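Local coordinates for copper induced nitroreductase D (Lactococcus lactis, PDB 2WQF), which binds FMN and probably acts as an oxidoreductase of the nitroreductase family, being induced by copper and involved in defence against oxidative stress, at residues F36-F41 and S130-V135; A106-L111 and N121-S126; L16-Q21 and D54-L59. All coordinates share one frame; numbering follows the deposited sequence. Where two conformers were deposited one is given.

Interaction 1: F36-F41 and S130-V135; sequences FSPTAF and SGIISV. With FMN (flavin mononucleotide), chain B.
Ile132 is the first residue of helical segment 130-135 to touch loop 36-41, and both of its branches do so. Its CG2 reaches Ser37 CB at 3.8 Å and passes obliquely by Pro38, whose CD is 4.1 Å from that methyl. The other branch, CG1, stands beside the backbone N (chi1 -72°) and extends so that Ile132 CD1 meets the C8M methyl of FMN at 3.8 Å. Pro38 O lies 3.9 Å from Ile132 CD1, a buried carbonyl oxygen that has no polar partner in the model. Ile133 follows with the tightest approach: its CG2 is 3.5 Å from Ser37 CB, whereas CG1 (chi1 63°) leads away. Ser37 OG is satisfied by Ala33 O and Asn136 ND2. Ser134 turns from the loop and donates OG to Ser130 O at 2.7 Å, on the opposite face of that carbonyl from its own N.

The loop also lines the flavin site at the dimer interface. Pro38 CB is 3.3 Å from FMN O3', and Phe41 N makes a weak hydrogen bond of 3.2 Å to FMN O2'; Arg10 and Lys189 of the second subunit bind the same cofactor. Thus helix 121-143 lies with Ile132 and the CG2 methyl of Ile133 against this loop, which follows helix 23-35, and with the side chains of Ile133 and Ser134 also on Phe101 of strand 97-104.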
loop_
_atom_site.group_PDB
_atom_site.type_symbol
_atom_site.label_atom_id
_atom_site.label_comp_id
_atom_site.label_asym_id
_atom_site.label_seq_id
_atom_site.Cartn_x
_atom_site.Cartn_y
_atom_site.Cartn_z
ATOM N N PHE A 36 6.021 8.456 7.666
ATOM C CA PHE A 36 7.134 7.839 6.950
ATOM C C PHE A 36 6.744 6.936 5.804
ATOM O O PHE A 36 7.589 6.229 5.273
ATOM C CB PHE A 36 8.049 7.135 7.928
ATOM C CG PHE A 36 8.622 8.062 8.962
ATOM C CD1 PHE A 36 9.300 9.210 8.575
ATOM C CD2 PHE A 36 8.463 7.801 10.313
ATOM C CE1 PHE A 36 9.833 10.066 9.511
ATOM C CE2 PHE A 36 8.980 8.651 11.253
ATOM C CZ PHE A 36 9.662 9.802 10.853
ATOM N N SER A 37 5.488 7.017 5.391
ATOM C CA SER A 37 5.007 6.307 4.205
ATOM C C SER A 37 5.216 7.167 2.954
ATOM O O SER A 37 4.924 8.371 2.955
ATOM C CB SER A 37 3.519 6.008 4.329
ATOM O OG SER A 37 3.249 5.070 5.355
ATOM N N PRO A 38 5.697 6.554 1.871
ATOM C CA PRO A 38 5.860 7.299 0.609
ATOM C C PRO A 38 4.525 7.493 -0.124
ATOM O O PRO A 38 3.614 6.656 -0.041
ATOM C CB PRO A 38 6.764 6.393 -0.195
ATOM C CG PRO A 38 6.389 5.010 0.251
ATOM C CD PRO A 38 6.064 5.134 1.732
ATOM N N THR A 39 4.423 8.610 -0.836
ATOM C CA THR A 39 3.285 8.943 -1.677
ATOM C C THR A 39 3.821 9.588 -2.932
ATOM O O THR A 39 4.902 10.207 -2.903
ATOM C CB THR A 39 2.311 9.925 -0.999
ATOM O OG1 THR A 39 3.017 11.068 -0.496
ATOM C CG2 THR A 39 1.556 9.252 0.124
ATOM N N ALA A 40 3.093 9.452 -4.038
ATOM C CA ALA A 40 3.551 10.013 -5.310
ATOM C C ALA A 40 3.824 11.504 -5.143
ATOM O O ALA A 40 2.987 12.257 -4.604
ATOM C CB ALA A 40 2.530 9.775 -6.404
ATOM N N PHE A 41 5.002 11.935 -5.604
ATOM C CA PHE A 41 5.398 13.347 -5.562
ATOM C C PHE A 41 5.330 13.947 -4.166
ATOM O O PHE A 41 5.192 15.168 -3.991
ATOM C CB PHE A 41 4.587 14.154 -6.581
ATOM N N SER A 130 -3.354 4.971 -0.142
ATOM C CA SER A 130 -4.258 4.589 0.925
ATOM C C SER A 130 -3.926 3.188 1.438
ATOM O O SER A 130 -3.861 2.945 2.660
ATOM C CB SER A 130 -5.718 4.649 0.472
ATOM O OG SER A 130 -6.557 4.477 1.595
ATOM N N GLY A 131 -3.645 2.274 0.515
ATOM C CA GLY A 131 -3.235 0.930 0.912
ATOM C C GLY A 131 -1.937 0.975 1.713
ATOM O O GLY A 131 -1.821 0.337 2.760
ATOM N N ILE A 132 -0.988 1.767 1.222
ATOM C CA ILE A 132 0.325 1.903 1.840
ATOM C C ILE A 132 0.201 2.371 3.294
ATOM O O ILE A 132 0.737 1.735 4.213
ATOM C CB ILE A 132 1.182 2.882 1.020
ATOM C CG1 ILE A 132 1.611 2.223 -0.307
ATOM C CG2 ILE A 132 2.407 3.361 1.785
ATOM C CD1 ILE A 132 2.142 3.225 -1.330
ATOM N N ILE A 133 -0.511 3.464 3.536
ATOM C CA ILE A 133 -0.553 3.990 4.908
ATOM C C ILE A 133 -1.395 3.083 5.817
ATOM O O ILE A 133 -1.079 2.932 6.997
ATOM C CB ILE A 133 -1.012 5.467 4.998
ATOM C CG1 ILE A 133 -2.431 5.685 4.505
ATOM C CG2 ILE A 133 0.011 6.363 4.247
ATOM C CD1 ILE A 133 -2.944 7.099 4.808
ATOM N N SER A 134 -2.408 2.428 5.249
ATOM C CA SER A 134 -3.250 1.529 6.035
ATOM C C SER A 134 -2.427 0.358 6.592
ATOM O O SER A 134 -2.535 0.027 7.786
ATOM C CB SER A 134 -4.437 1.000 5.214
ATOM O OG SER A 134 -5.282 2.053 4.827
ATOM N N VAL A 135 -1.608 -0.283 5.744
ATOM C CA VAL A 135 -0.846 -1.457 6.196
ATOM C C VAL A 135 0.332 -1.050 7.059
ATOM O O VAL A 135 0.708 -1.783 7.963
ATOM C CB VAL A 135 -0.391 -2.425 5.049
ATOM C CG1 VAL A 135 -1.589 -2.907 4.283
ATOM C CG2 VAL A 135 0.634 -1.757 4.111
HETATM N N1 FMN B . 9.136 8.478 -7.900
HETATM C C2 FMN B . 9.671 8.550 -9.267
HETATM O O2 FMN B . 10.811 8.910 -9.453
HETATM N N3 FMN B . 8.790 8.262 -10.361
HETATM C C4 FMN B . 7.473 7.881 -10.185
HETATM O O4 FMN B . 6.819 7.560 -11.138
HETATM C C4A FMN B . 6.933 7.833 -8.823
HETATM N N5 FMN B . 5.706 7.533 -8.557
HETATM C C5A FMN B . 5.350 7.136 -7.157
HETATM C C6 FMN B . 4.044 6.437 -6.921
HETATM C C7 FMN B . 3.698 5.999 -5.717
HETATM C C7M FMN B . 2.353 5.330 -5.533
HETATM C C8 FMN B . 4.668 6.193 -4.570
HETATM C C8M FMN B . 4.325 5.636 -3.200
HETATM C C9 FMN B . 5.825 6.838 -4.753
HETATM C C9A FMN B . 6.208 7.337 -6.123
HETATM N N10 FMN B . 7.422 8.047 -6.376
HETATM C C10 FMN B . 7.867 8.147 -7.696
HETATM C "C1'" FMN B . 8.352 8.363 -5.301
HETATM C "C2'" FMN B . 7.802 9.480 -4.419
HETATM O "O2'" FMN B . 7.918 10.702 -5.101
HETATM C "C3'" FMN B . 8.583 9.460 -3.103
HETATM O "O3'" FMN B . 8.220 8.246 -2.474
HETATM C "C4'" FMN B . 8.175 10.640 -2.204
HETATM O "O4'" FMN B . 8.634 11.862 -2.764
HETATM C "C5'" FMN B . 8.717 10.497 -0.783
HETATM O "O5'" FMN B . 10.132 10.390 -0.843
HETATM P P FMN B . 10.872 9.063 -0.246
HETATM O O1P FMN B . 10.435 8.845 1.146
HETATM O O2P FMN B . 10.486 7.841 -1.163
HETATM O O3P FMN B . 12.427 9.381 -0.351
#

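Interaction 2: A106-L111 and N121-S126; sequences AVVKNL and NFPVWS
Phe122 and Leu111 pack across a helical hairpin, in which helices 105-114 and 121-143, joined by a short connection, run roughly antiparallel. The axes of the two segments approach to 9.3 Å, with 145° between their N-to-C directions, and no hydrogen bond joins them.

The Phe122 side chain can be followed outward. Its CB lies 4.1 Å from Val108 CG1. Its CG, set beside the backbone N (chi1 -65°), points the ring across the Leu111 side chain at about a right angle. Leu111 CB then sits 3.6 Å from the Phe122 ring centroid and only 4° off the ring normal, a CH-pi contact centred over the face. Along one side of the ring, Phe122 CD1 meets Leu111 CD1 at 4.0 Å. Along the other, CD2 passes the carbonyl carbon of Leu111 and CE2 comes to 3.4 Å from Leu111 O. The tip, CZ, still has both Leu111 CB and O as neighbours. Within its own helix, Phe122 presents CE1 to the edge of the Trp125 indole, in that ring's plane; Trp125 touches FMN and meets the ring of His152 of the second subunit.

Val108 continues the seam with its two methyls in different places: CG1 is 4.0 Å from Pro123 N, at the exposed border, while CG2 is 3.8 Å from Ser126 CB, whose OG is hydrogen-bonded to Glu103 OE1.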
loop_
_atom_site.group_PDB
_atom_site.type_symbol
_atom_site.label_atom_id
_atom_site.label_comp_id
_atom_site.label_asym_id
_atom_site.label_seq_id
_atom_site.Cartn_x
_atom_site.Cartn_y
_atom_site.Cartn_z
ATOM N N ALA A 106 -9.050 17.079 -2.890
ATOM C CA ALA A 106 -8.670 18.427 -3.297
ATOM C C ALA A 106 -7.204 18.470 -3.750
ATOM O O ALA A 106 -6.835 19.143 -4.720
ATOM C CB ALA A 106 -8.924 19.421 -2.165
ATOM N N VAL A 107 -6.360 17.728 -3.053
ATOM C CA VAL A 107 -4.960 17.602 -3.443
ATOM C C VAL A 107 -4.832 16.815 -4.752
ATOM O O VAL A 107 -4.101 17.208 -5.653
ATOM C CB VAL A 107 -4.131 16.930 -2.324
ATOM C CG1 VAL A 107 -2.704 16.682 -2.781
ATOM C CG2 VAL A 107 -4.122 17.815 -1.080
ATOM N N VAL A 108 -5.546 15.692 -4.857
ATOM C CA VAL A 108 -5.520 14.920 -6.090
ATOM C C VAL A 108 -5.881 15.808 -7.275
ATOM O O VAL A 108 -5.185 15.831 -8.279
ATOM C CB VAL A 108 -6.455 13.685 -6.019
ATOM C CG1 VAL A 108 -6.506 12.965 -7.360
ATOM C CG2 VAL A 108 -6.001 12.740 -4.920
ATOM N N LYS A 109 -6.970 16.552 -7.137
ATOM C CA LYS A 109 -7.450 17.418 -8.217
ATOM C C LYS A 109 -6.410 18.496 -8.548
ATOM O O LYS A 109 -6.190 18.835 -9.717
ATOM C CB LYS A 109 -8.792 18.054 -7.822
ATOM C CG LYS A 109 -9.434 18.944 -8.882
ATOM C CD LYS A 109 -10.840 19.402 -8.447
ATOM C CE LYS A 109 -11.515 20.332 -9.469
ATOM N NZ LYS A 109 -11.037 21.744 -9.363
ATOM N N ASN A 110 -5.793 19.064 -7.523
ATOM C CA ASN A 110 -4.764 20.083 -7.738
ATOM C C ASN A 110 -3.576 19.541 -8.523
ATOM O O ASN A 110 -3.034 20.222 -9.400
ATOM C CB ASN A 110 -4.282 20.625 -6.398
ATOM C CG ASN A 110 -5.256 21.601 -5.787
ATOM O OD1 ASN A 110 -6.144 22.112 -6.472
ATOM N ND2 ASN A 110 -5.088 21.888 -4.504
ATOM N N LEU A 111 -3.175 18.312 -8.210
ATOM C CA LEU A 111 -2.064 17.665 -8.882
ATOM C C LEU A 111 -2.433 17.403 -10.342
ATOM O O LEU A 111 -1.629 17.604 -11.248
ATOM C CB LEU A 111 -1.715 16.352 -8.182
ATOM C CG LEU A 111 -1.015 16.505 -6.836
ATOM C CD1 LEU A 111 -1.049 15.225 -6.057
ATOM C CD2 LEU A 111 0.410 16.946 -7.072
ATOM N N ASN A 121 -3.020 9.386 -13.585
ATOM C CA ASN A 121 -2.212 8.659 -12.630
ATOM C C ASN A 121 -2.498 9.003 -11.172
ATOM O O ASN A 121 -2.432 8.142 -10.307
ATOM C CB ASN A 121 -0.724 8.907 -12.926
ATOM C CG ASN A 121 -0.309 8.423 -14.300
ATOM O OD1 ASN A 121 -0.046 7.238 -14.501
ATOM N ND2 ASN A 121 -0.239 9.338 -15.249
ATOM N N PHE A 122 -2.803 10.262 -10.887
ATOM C CA PHE A 122 -2.919 10.687 -9.503
ATOM C C PHE A 122 -4.001 9.942 -8.711
ATOM O O PHE A 122 -3.731 9.560 -7.580
ATOM C CB PHE A 122 -3.078 12.199 -9.390
ATOM C CG PHE A 122 -1.866 12.940 -9.857
ATOM C CD1 PHE A 122 -0.673 12.817 -9.169
ATOM C CD2 PHE A 122 -1.903 13.719 -11.010
ATOM C CE1 PHE A 122 0.470 13.454 -9.605
ATOM C CE2 PHE A 122 -0.759 14.372 -11.457
ATOM C CZ PHE A 122 0.429 14.235 -10.748
ATOM N N PRO A 123 -5.202 9.727 -9.297
ATOM C CA PRO A 123 -6.207 8.937 -8.560
ATOM C C PRO A 123 -5.696 7.519 -8.239
ATOM O O PRO A 123 -5.912 6.997 -7.139
ATOM C CB PRO A 123 -7.405 8.893 -9.520
ATOM C CG PRO A 123 -7.279 10.153 -10.316
ATOM C CD PRO A 123 -5.773 10.340 -10.508
ATOM N N VAL A 124 -4.990 6.912 -9.186
ATOM C CA VAL A 124 -4.413 5.581 -8.996
ATOM C C VAL A 124 -3.377 5.591 -7.875
ATOM O O VAL A 124 -3.405 4.758 -6.968
ATOM C CB VAL A 124 -3.763 5.080 -10.314
ATOM C CG1 VAL A 124 -2.892 3.837 -10.085
ATOM C CG2 VAL A 124 -4.858 4.756 -11.351
ATOM N N TRP A 125 -2.465 6.543 -7.929
ATOM C CA TRP A 125 -1.402 6.619 -6.940
ATOM C C TRP A 125 -1.969 6.960 -5.573
ATOM O O TRP A 125 -1.421 6.547 -4.561
ATOM C CB TRP A 125 -0.347 7.649 -7.366
ATOM C CG TRP A 125 0.425 7.238 -8.588
ATOM C CD1 TRP A 125 0.659 5.961 -9.022
ATOM C CD2 TRP A 125 1.063 8.103 -9.528
ATOM N NE1 TRP A 125 1.415 5.984 -10.175
ATOM C CE2 TRP A 125 1.669 7.286 -10.507
ATOM C CE3 TRP A 125 1.169 9.492 -9.649
ATOM C CZ2 TRP A 125 2.399 7.805 -11.564
ATOM C CZ3 TRP A 125 1.884 10.002 -10.705
ATOM C CH2 TRP A 125 2.479 9.166 -11.658
ATOM N N SER A 126 -3.058 7.724 -5.535
ATOM C CA SER A 126 -3.697 8.040 -4.273
ATOM C C SER A 126 -4.331 6.771 -3.650
ATOM O O SER A 126 -4.223 6.530 -2.441
ATOM C CB SER A 126 -4.747 9.142 -4.476
ATOM O OG SER A 126 -5.615 9.227 -3.371
#

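Interaction 3: L16-Q21 and D54-L59; sequences LGRNVQ and DAQDKL
The edge of the Arg18 guanidinium receives the carboxylate of Asp57, the two planes 29° apart. Asp57 OD1 is tilted slightly from the guanidinium plane and is met nearly along its C-O axis. Arg18 NH2 donates to Asp57 OD1 at 2.8 Å with an N-H...O angle of 155°, a salt bridge that is also a fairly straight hydrogen bond. Gln56 CG, 4.1 Å from Arg18 NH2, approaches obliquely. A water supplements the direct link: it accepts from Arg18 NH1 at 3.1 Å and gives a weak bond to Asp57 OD2 at 3.0 Å, closing a ring through both groups.

The gap is bridged by side-chain length, since the nearest CA atoms, those of Arg18 and Gln56, are 11.0 Å apart. Arg18 starts beside its backbone N (chi1 -59°) and then runs extended from CG to NE. Its rotation is further fixed by backbone carbonyls: NH2 also donates to Lys93 O, and NE to Ala95 O. Gln56 NE2 shares the Lys93 acceptor, while Gln56 OE1 bonds Thr98, so the amide and the guanidinium converge on one carbonyl.

Gly17 pairs through its backbone with Ser181 of strand 171-182. The salt bridge therefore ties the loop residue that directly follows the short strand 16-17 to helix 53-73, within the mixed helix-and-sheet fold of the nitroreductase family.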
loop_
_atom_site.group_PDB
_atom_site.type_symbol
_atom_site.label_atom_id
_atom_site.label_comp_id
_atom_site.label_asym_id
_atom_site.label_seq_id
_atom_site.Cartn_x
_atom_site.Cartn_y
_atom_site.Cartn_z
ATOM N N LEU A 16 -11.133 -8.329 19.526
ATOM C CA LEU A 16 -10.401 -7.166 20.022
ATOM C C LEU A 16 -11.040 -6.619 21.289
ATOM O O LEU A 16 -12.274 -6.629 21.446
ATOM C CB LEU A 16 -10.329 -6.068 18.944
ATOM C CG LEU A 16 -9.519 -6.400 17.694
ATOM C CD1 LEU A 16 -9.714 -5.296 16.663
ATOM C CD2 LEU A 16 -8.025 -6.609 17.993
ATOM N N GLY A 17 -10.200 -6.118 22.188
ATOM C CA GLY A 17 -10.681 -5.511 23.414
ATOM C C GLY A 17 -10.034 -4.167 23.677
ATOM O O GLY A 17 -9.408 -3.560 22.777
ATOM N N ARG A 18 -10.154 -3.709 24.925
ATOM C CA ARG A 18 -9.736 -2.362 25.284
ATOM C C ARG A 18 -8.600 -2.331 26.304
ATOM O O ARG A 18 -8.355 -1.307 26.946
ATOM C CB ARG A 18 -10.947 -1.593 25.798
ATOM C CG ARG A 18 -12.013 -1.535 24.741
ATOM C CD ARG A 18 -13.154 -0.611 25.088
ATOM N NE ARG A 18 -14.101 -0.512 23.992
ATOM C CZ ARG A 18 -15.251 0.148 24.053
ATOM N NH1 ARG A 18 -15.605 0.756 25.176
ATOM N NH2 ARG A 18 -16.044 0.188 22.997
ATOM N N ASN A 19 -7.866 -3.436 26.394
ATOM C CA ASN A 19 -6.738 -3.558 27.314
ATOM C C ASN A 19 -5.494 -2.924 26.705
ATOM O O ASN A 19 -4.527 -3.603 26.353
ATOM C CB ASN A 19 -6.528 -5.042 27.664
ATOM C CG ASN A 19 -5.406 -5.275 28.639
ATOM O OD1 ASN A 19 -5.073 -4.418 29.483
ATOM N ND2 ASN A 19 -4.830 -6.470 28.553
ATOM N N VAL A 20 -5.557 -1.603 26.572
ATOM C CA VAL A 20 -4.523 -0.811 25.901
ATOM C C VAL A 20 -3.862 0.071 26.939
ATOM O O VAL A 20 -4.517 0.877 27.601
ATOM C CB VAL A 20 -5.124 0.042 24.747
ATOM C CG1 VAL A 20 -4.073 1.007 24.152
ATOM C CG2 VAL A 20 -5.716 -0.856 23.677
ATOM N N GLN A 21 -2.561 -0.118 27.110
ATOM C CA GLN A 21 -1.831 0.471 28.227
ATOM C C GLN A 21 -1.462 1.934 28.061
ATOM O O GLN A 21 -1.499 2.703 29.030
ATOM C CB GLN A 21 -0.576 -0.352 28.527
ATOM C CG GLN A 21 -0.913 -1.767 28.974
ATOM C CD GLN A 21 0.321 -2.561 29.319
ATOM O OE1 GLN A 21 1.155 -2.115 30.082
ATOM N NE2 GLN A 21 0.420 -3.763 28.775
ATOM N N ASP A 54 -15.709 7.242 23.764
ATOM C CA ASP A 54 -17.084 7.562 23.389
ATOM C C ASP A 54 -17.264 7.675 21.882
ATOM O O ASP A 54 -18.300 7.312 21.362
ATOM C CB ASP A 54 -17.537 8.879 24.022
ATOM C CG ASP A 54 -17.804 8.767 25.503
ATOM O OD1 ASP A 54 -17.591 7.692 26.084
ATOM O OD2 ASP A 54 -18.232 9.778 26.086
ATOM N N ALA A 55 -16.246 8.183 21.179
ATOM C CA ALA A 55 -16.334 8.341 19.734
ATOM C C ALA A 55 -16.356 6.977 19.044
ATOM O O ALA A 55 -17.045 6.780 18.040
ATOM C CB ALA A 55 -15.168 9.207 19.217
ATOM N N GLN A 56 -15.604 6.032 19.595
ATOM C CA GLN A 56 -15.582 4.667 19.088
ATOM C C GLN A 56 -16.985 4.030 19.258
ATOM O O GLN A 56 -17.526 3.418 18.339
ATOM C CB GLN A 56 -14.513 3.883 19.848
ATOM C CG GLN A 56 -14.630 2.360 19.835
ATOM C CD GLN A 56 -14.386 1.736 18.481
ATOM O OE1 GLN A 56 -14.064 2.427 17.508
ATOM N NE2 GLN A 56 -14.533 0.410 18.413
ATOM N N ASP A 57 -17.575 4.195 20.434
ATOM C CA ASP A 57 -18.931 3.692 20.664
ATOM C C ASP A 57 -19.935 4.347 19.699
ATOM O O ASP A 57 -20.809 3.682 19.156
ATOM C CB ASP A 57 -19.373 4.007 22.088
ATOM C CG ASP A 57 -18.651 3.204 23.128
ATOM O OD1 ASP A 57 -18.045 2.180 22.770
ATOM O OD2 ASP A 57 -18.730 3.594 24.319
ATOM N N LYS A 58 -19.804 5.661 19.493
ATOM C CA LYS A 58 -20.738 6.413 18.652
ATOM C C LYS A 58 -20.671 5.975 17.197
ATOM O O LYS A 58 -21.696 5.842 16.531
ATOM C CB LYS A 58 -20.466 7.920 18.761
ATOM C CG LYS A 58 -21.366 8.793 17.916
ATOM C CD LYS A 58 -21.392 10.222 18.460
ATOM C CE LYS A 58 -22.652 10.975 18.044
ATOM N NZ LYS A 58 -22.781 12.304 18.731
ATOM N N LEU A 59 -19.467 5.770 16.686
ATOM C CA LEU A 59 -19.303 5.349 15.298
ATOM C C LEU A 59 -20.113 4.087 15.043
ATOM O O LEU A 59 -20.897 4.018 14.094
ATOM C CB LEU A 59 -17.838 5.074 14.962
ATOM C CG LEU A 59 -17.621 4.451 13.574
ATOM C CD1 LEU A 59 -18.044 5.413 12.476
ATOM C CD2 LEU A 59 -16.180 4.069 13.398
HETATM O O HOH W 1 -18.671 0.850 25.487
#

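Overall arrangement
Interactions 1 and 2 share helix 121-143, and their centres are 13 Å apart; interaction 2 is nested inside the chain loop that interaction 1 closes. They touch where Ala40 CB lies 3.5 Å from Trp125 CE3, next to the same FMN. Interaction 1 lines this flavin directly, while the Phe122 side chain of interaction 2 stays about 8 Å from it. Interaction 3 lies across the chain's centre, with its own centre 25 Å from that of interaction 1 and 33 Å from that of interaction 2. Its Gln56 side chain is about 10 Å from that of Gln151 of the same chain, an FMN-binding residue; the flavin beside interactions 1 and 2 takes its His152 and Lys189 from the second subunit.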